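Local coordinates for protein ATP-dependent RNA helicase HrpB (Escherichia coli, PDB 6EUD) that hydrolyses ATP to ADP and phosphate as a DExH-box NTPase of the DEAH/RHA helicase group and binds single-stranded RNA, at residues A440-I445 / S455-A460; L490-L495 / L553-D558. All blocks are in the same frame, centred on the assembly; numbering follows the deposited sequence.

Contact 1: residues A440-I445 / S455-A460; sequences AKIAAI and SDLGVA
Ile442, Ile445 and Lys441 of helix 433-447 meet Leu457 and Ala460 in the first turn of the short helix 457-462, a helix-on-helix packing in the helical region that includes helices 421-429 and 466-479, probably the ratchet-like domain of DEAH/RHA helicases. The bulk of it is apolar. Leu457 points its isobutyl group at the longer helix, with CG anti to the backbone N (chi1 173°). Its CD2 comes nearest Ile442, 3.8 Å from CD1, the side chains crossing at about a right angle, and its CD1 lies 3.8 Å from Ile445 CG2. Ile445 also serves Ala460; its extended branch (chi2 176°) carries CD1 to within 3.9 Å of Ala460 CB. An alanine at Ile445 would remove both branches and would probably open a gap beside Leu457 and Ala460.

The polar part lies at the margin. Lys441 runs its aliphatic chain past the Ala460 carbonyl, and its NZ makes a weak hydrogen bond to Phe461 O. At the other end Asp456 N-caps the short helix: OD1 accepts from Gly458 N at 2.9 Å, with the N-H arriving 67° out of the carboxylate plane.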
loop_
_atom_site.group_PDB
_atom_site.type_symbol
_atom_site.label_atom_id
_atom_site.label_comp_id
_atom_site.label_asym_id
_atom_site.label_seq_id
_atom_site.Cartn_x
_atom_site.Cartn_y
_atom_site.Cartn_z
ATOM N N ALA A 440 20.078 -20.441 1.219
ATOM C CA ALA A 440 20.652 -19.443 2.124
ATOM C C ALA A 440 21.542 -18.469 1.369
ATOM O O ALA A 440 21.552 -17.257 1.644
ATOM C CB ALA A 440 21.445 -20.124 3.245
ATOM N N LYS A 441 22.304 -19.010 0.429
ATOM C CA LYS A 441 23.163 -18.194 -0.406
ATOM C C LYS A 441 22.331 -17.297 -1.325
ATOM O O LYS A 441 22.588 -16.090 -1.433
ATOM C CB LYS A 441 24.104 -19.069 -1.236
ATOM C CG LYS A 441 24.942 -18.255 -2.205
ATOM C CD LYS A 441 26.386 -18.689 -2.218
ATOM C CE LYS A 441 27.215 -17.608 -2.868
ATOM N NZ LYS A 441 28.643 -18.000 -2.951
ATOM N N ILE A 442 21.331 -17.883 -1.978
ATOM C CA ILE A 442 20.432 -17.091 -2.822
ATOM C C ILE A 442 19.841 -15.937 -2.026
ATOM O O ILE A 442 19.767 -14.802 -2.505
ATOM C CB ILE A 442 19.288 -17.936 -3.401
ATOM C CG1 ILE A 442 19.833 -18.924 -4.441
ATOM C CG2 ILE A 442 18.221 -17.036 -4.027
ATOM C CD1 ILE A 442 20.359 -18.257 -5.724
ATOM N N ALA A 443 19.443 -16.234 -0.794
ATOM C CA ALA A 443 18.797 -15.254 0.055
ATOM C C ALA A 443 19.769 -14.140 0.434
ATOM O O ALA A 443 19.405 -12.967 0.452
ATOM C CB ALA A 443 18.229 -15.927 1.300
ATOM N N ALA A 444 21.010 -14.499 0.727
ATOM C CA ALA A 444 21.971 -13.485 1.118
ATOM C C ALA A 444 22.236 -12.560 -0.081
ATOM O O ALA A 444 22.348 -11.346 0.069
ATOM C CB ALA A 444 23.259 -14.125 1.633
ATOM N N ILE A 445 22.285 -13.139 -1.273
ATOM C CA ILE A 445 22.426 -12.359 -2.496
ATOM C C ILE A 445 21.267 -11.383 -2.724
ATOM O O ILE A 445 21.492 -10.194 -2.951
ATOM C CB ILE A 445 22.541 -13.276 -3.725
ATOM C CG1 ILE A 445 23.817 -14.100 -3.619
ATOM C CG2 ILE A 445 22.543 -12.438 -5.011
ATOM C CD1 ILE A 445 23.970 -15.101 -4.712
ATOM N N SER A 455 23.247 -9.449 -14.746
ATOM C CA SER A 455 21.851 -9.811 -14.527
ATOM C C SER A 455 21.665 -11.278 -14.156
ATOM O O SER A 455 20.623 -11.645 -13.605
ATOM C CB SER A 455 21.007 -9.495 -15.767
ATOM O OG SER A 455 21.271 -10.427 -16.800
ATOM N N ASP A 456 22.651 -12.116 -14.472
ATOM C CA ASP A 456 22.552 -13.535 -14.162
ATOM C C ASP A 456 22.749 -13.811 -12.656
ATOM O O ASP A 456 23.811 -13.533 -12.083
ATOM C CB ASP A 456 23.552 -14.329 -15.004
ATOM C CG ASP A 456 23.376 -15.826 -14.857
ATOM O OD1 ASP A 456 22.358 -16.250 -14.257
ATOM O OD2 ASP A 456 24.232 -16.589 -15.367
ATOM N N LEU A 457 21.704 -14.343 -12.023
ATOM C CA LEU A 457 21.747 -14.706 -10.604
ATOM C C LEU A 457 22.669 -15.917 -10.373
ATOM O O LEU A 457 23.220 -16.099 -9.286
ATOM C CB LEU A 457 20.340 -15.001 -10.090
ATOM C CG LEU A 457 20.214 -15.549 -8.669
ATOM C CD1 LEU A 457 20.622 -14.520 -7.618
ATOM C CD2 LEU A 457 18.813 -16.067 -8.415
ATOM N N GLY A 458 22.848 -16.729 -11.409
ATOM C CA GLY A 458 23.762 -17.855 -11.349
ATOM C C GLY A 458 25.210 -17.407 -11.268
ATOM O O GLY A 458 26.070 -18.109 -10.740
ATOM N N VAL A 459 25.492 -16.226 -11.796
ATOM C CA VAL A 459 26.841 -15.680 -11.688
ATOM C C VAL A 459 27.119 -15.268 -10.248
ATOM O O VAL A 459 28.127 -15.671 -9.682
ATOM C CB VAL A 459 27.067 -14.477 -12.634
ATOM C CG1 VAL A 459 28.240 -13.673 -12.160
ATOM C CG2 VAL A 459 27.297 -14.965 -14.074
ATOM N N ALA A 460 26.221 -14.494 -9.646
ATOM C CA ALA A 460 26.413 -14.067 -8.263
ATOM C C ALA A 460 26.530 -15.287 -7.331
ATOM O O ALA A 460 27.393 -15.332 -6.433
ATOM C CB ALA A 460 25.278 -13.154 -7.826
#

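Contact 2: residues L490-L495 / L553-D558; sequences LIAPLL and LALLVD
Ala492 and Val557 are the nearest CA pair, 6.6 Å apart, where the start of helix 491-498 leans against the chain around strand 554-556. The axes of the short helix and strand segments pass 9.6 Å from each other at 126°, so the two run in broadly opposed but clearly skewed directions. Segment 553-558 turns Leu555 and Val557 to the helix, while Ala554 and Leu556 face the other way. The backbone here is paired with strand 534-542, through Leu555 to Ile536 and Val557 to Trp534; this sheet is probably the OB-like fold found in DEAH/RHA helicases.

Leu555 carries most of the contact. A chi1 of -167° swings CG away from the backbone N, and CD2 settles 3.5 Å from Ile491 CG2 and 3.8 Å from Ala492 N, a methyl laid against the first turn of the helix. One turn on, Leu495 comes obliquely at the base of the same side chain, its CD1 4.0 Å from Leu555 CB. Ala492 CB touches both strand-side residues, Val557 CG1 at 3.8 Å and, more loosely, Leu555 CD2; its small side chain is consistent with the close approach here.

No hydrogen bond crosses between 490-495 and 553-558. The two are held by apolar packing, chiefly of methyl groups, so the fit depends on shape and on the exclusion of water, while the directional backbone bonding of Leu555 and Val557 goes to strand 534-542.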
loop_
_atom_site.group_PDB
_atom_site.type_symbol
_atom_site.label_atom_id
_atom_site.label_comp_id
_atom_site.label_asym_id
_atom_site.label_seq_id
_atom_site.Cartn_x
_atom_site.Cartn_y
_atom_site.Cartn_z
ATOM N N LEU A 490 20.043 -26.614 -7.918
ATOM C CA LEU A 490 18.923 -26.691 -6.978
ATOM C C LEU A 490 18.206 -25.351 -6.828
ATOM O O LEU A 490 17.248 -25.244 -6.064
ATOM C CB LEU A 490 19.401 -27.161 -5.613
ATOM C CG LEU A 490 20.026 -28.555 -5.557
ATOM C CD1 LEU A 490 20.615 -28.803 -4.168
ATOM C CD2 LEU A 490 18.981 -29.620 -5.923
ATOM N N ILE A 491 18.678 -24.342 -7.559
ATOM C CA ILE A 491 18.206 -22.976 -7.397
ATOM C C ILE A 491 16.801 -22.781 -7.950
ATOM O O ILE A 491 15.926 -22.259 -7.250
ATOM C CB ILE A 491 19.136 -21.976 -8.091
ATOM C CG1 ILE A 491 20.557 -22.074 -7.535
ATOM C CG2 ILE A 491 18.593 -20.573 -7.950
ATOM C CD1 ILE A 491 21.538 -21.165 -8.222
ATOM N N ALA A 492 16.592 -23.209 -9.198
ATOM C CA ALA A 492 15.337 -22.934 -9.913
ATOM C C ALA A 492 14.076 -23.381 -9.154
ATOM O O ALA A 492 13.161 -22.596 -9.019
ATOM C CB ALA A 492 15.355 -23.557 -11.313
ATOM N N PRO A 493 14.013 -24.627 -8.661
ATOM C CA PRO A 493 12.766 -24.946 -7.947
ATOM C C PRO A 493 12.572 -24.165 -6.629
ATOM O O PRO A 493 11.434 -23.836 -6.292
ATOM C CB PRO A 493 12.881 -26.447 -7.691
ATOM C CG PRO A 493 14.354 -26.732 -7.759
ATOM C CD PRO A 493 14.921 -25.785 -8.754
ATOM N N LEU A 494 13.649 -23.844 -5.921
ATOM C CA LEU A 494 13.560 -22.971 -4.739
ATOM C C LEU A 494 13.019 -21.577 -5.076
ATOM O O LEU A 494 12.153 -21.036 -4.381
ATOM C CB LEU A 494 14.936 -22.844 -4.088
ATOM C CG LEU A 494 15.462 -24.131 -3.449
ATOM C CD1 LEU A 494 16.937 -23.983 -3.189
ATOM C CD2 LEU A 494 14.723 -24.417 -2.156
ATOM N N LEU A 495 13.539 -20.995 -6.146
ATOM C CA LEU A 495 13.058 -19.716 -6.620
ATOM C C LEU A 495 11.610 -19.775 -7.086
ATOM O O LEU A 495 10.811 -18.890 -6.773
ATOM C CB LEU A 495 13.915 -19.217 -7.775
ATOM C CG LEU A 495 15.164 -18.393 -7.519
ATOM C CD1 LEU A 495 15.569 -17.728 -8.839
ATOM C CD2 LEU A 495 14.955 -17.360 -6.416
ATOM N N LEU A 553 18.192 -9.018 -11.510
ATOM C CA LEU A 553 18.771 -10.343 -11.266
ATOM C C LEU A 553 17.795 -11.421 -11.694
ATOM O O LEU A 553 16.627 -11.417 -11.281
ATOM C CB LEU A 553 19.137 -10.535 -9.792
ATOM C CG LEU A 553 20.479 -9.986 -9.321
ATOM C CD1 LEU A 553 20.650 -10.301 -7.839
ATOM C CD2 LEU A 553 21.619 -10.543 -10.154
ATOM N N ALA A 554 18.260 -12.347 -12.523
ATOM C CA ALA A 554 17.376 -13.400 -13.018
ATOM C C ALA A 554 18.131 -14.691 -13.229
ATOM O O ALA A 554 19.366 -14.709 -13.345
ATOM C CB ALA A 554 16.693 -12.980 -14.311
ATOM N N LEU A 555 17.363 -15.770 -13.288
ATOM C CA LEU A 555 17.912 -17.098 -13.499
ATOM C C LEU A 555 17.237 -17.701 -14.719
ATOM O O LEU A 555 16.024 -17.514 -14.919
ATOM C CB LEU A 555 17.695 -17.984 -12.264
ATOM C CG LEU A 555 18.514 -19.279 -12.278
ATOM C CD1 LEU A 555 19.962 -18.996 -11.876
ATOM C CD2 LEU A 555 17.882 -20.355 -11.403
ATOM N N LEU A 556 18.018 -18.393 -15.543
ATOM C CA LEU A 556 17.463 -19.065 -16.705
ATOM C C LEU A 556 16.966 -20.430 -16.286
ATOM O O LEU A 556 17.606 -21.127 -15.503
ATOM C CB LEU A 556 18.486 -19.175 -17.841
ATOM C CG LEU A 556 19.598 -20.219 -17.804
ATOM C CD1 LEU A 556 19.175 -21.515 -18.476
ATOM C CD2 LEU A 556 20.856 -19.662 -18.481
ATOM N N VAL A 557 15.798 -20.793 -16.795
ATOM C CA VAL A 557 15.171 -22.058 -16.469
ATOM C C VAL A 557 14.722 -22.760 -17.739
ATOM O O VAL A 557 14.243 -22.127 -18.681
ATOM C CB VAL A 557 13.962 -21.868 -15.535
ATOM C CG1 VAL A 557 14.412 -21.298 -14.203
ATOM C CG2 VAL A 557 12.940 -20.959 -16.168
ATOM N N ASP A 558 14.910 -24.069 -17.779
ATOM C CA ASP A 558 14.258 -24.874 -18.790
ATOM C C ASP A 558 12.832 -25.099 -18.293
ATOM O O ASP A 558 12.617 -25.738 -17.260
ATOM C CB ASP A 558 15.012 -26.184 -19.018
ATOM C CG ASP A 558 14.422 -27.008 -20.143
ATOM O OD1 ASP A 558 15.015 -27.029 -21.247
ATOM O OD2 ASP A 558 13.368 -27.638 -19.923
#

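From the N terminus, helix 433-447 comes first, and contact 1 closes a short loop of nine residues when the chain returns as helix 457-462. Only then does helix 491-498 open contact 2, which closes after 57 intervening residues, when most of the sheet has been built; the two loops follow in series, neither enclosing the other. They meet in space, their centres about 10 Å apart. Ala554 probably hydrogen-bonds through N to Ser455 O and through O to Leu457 N, joining the sheet to the start of helix 457-462, and Ile442 CD1 packs 3.7 Å from Ile491 CG2. Together they tie the helical region to the following sheet.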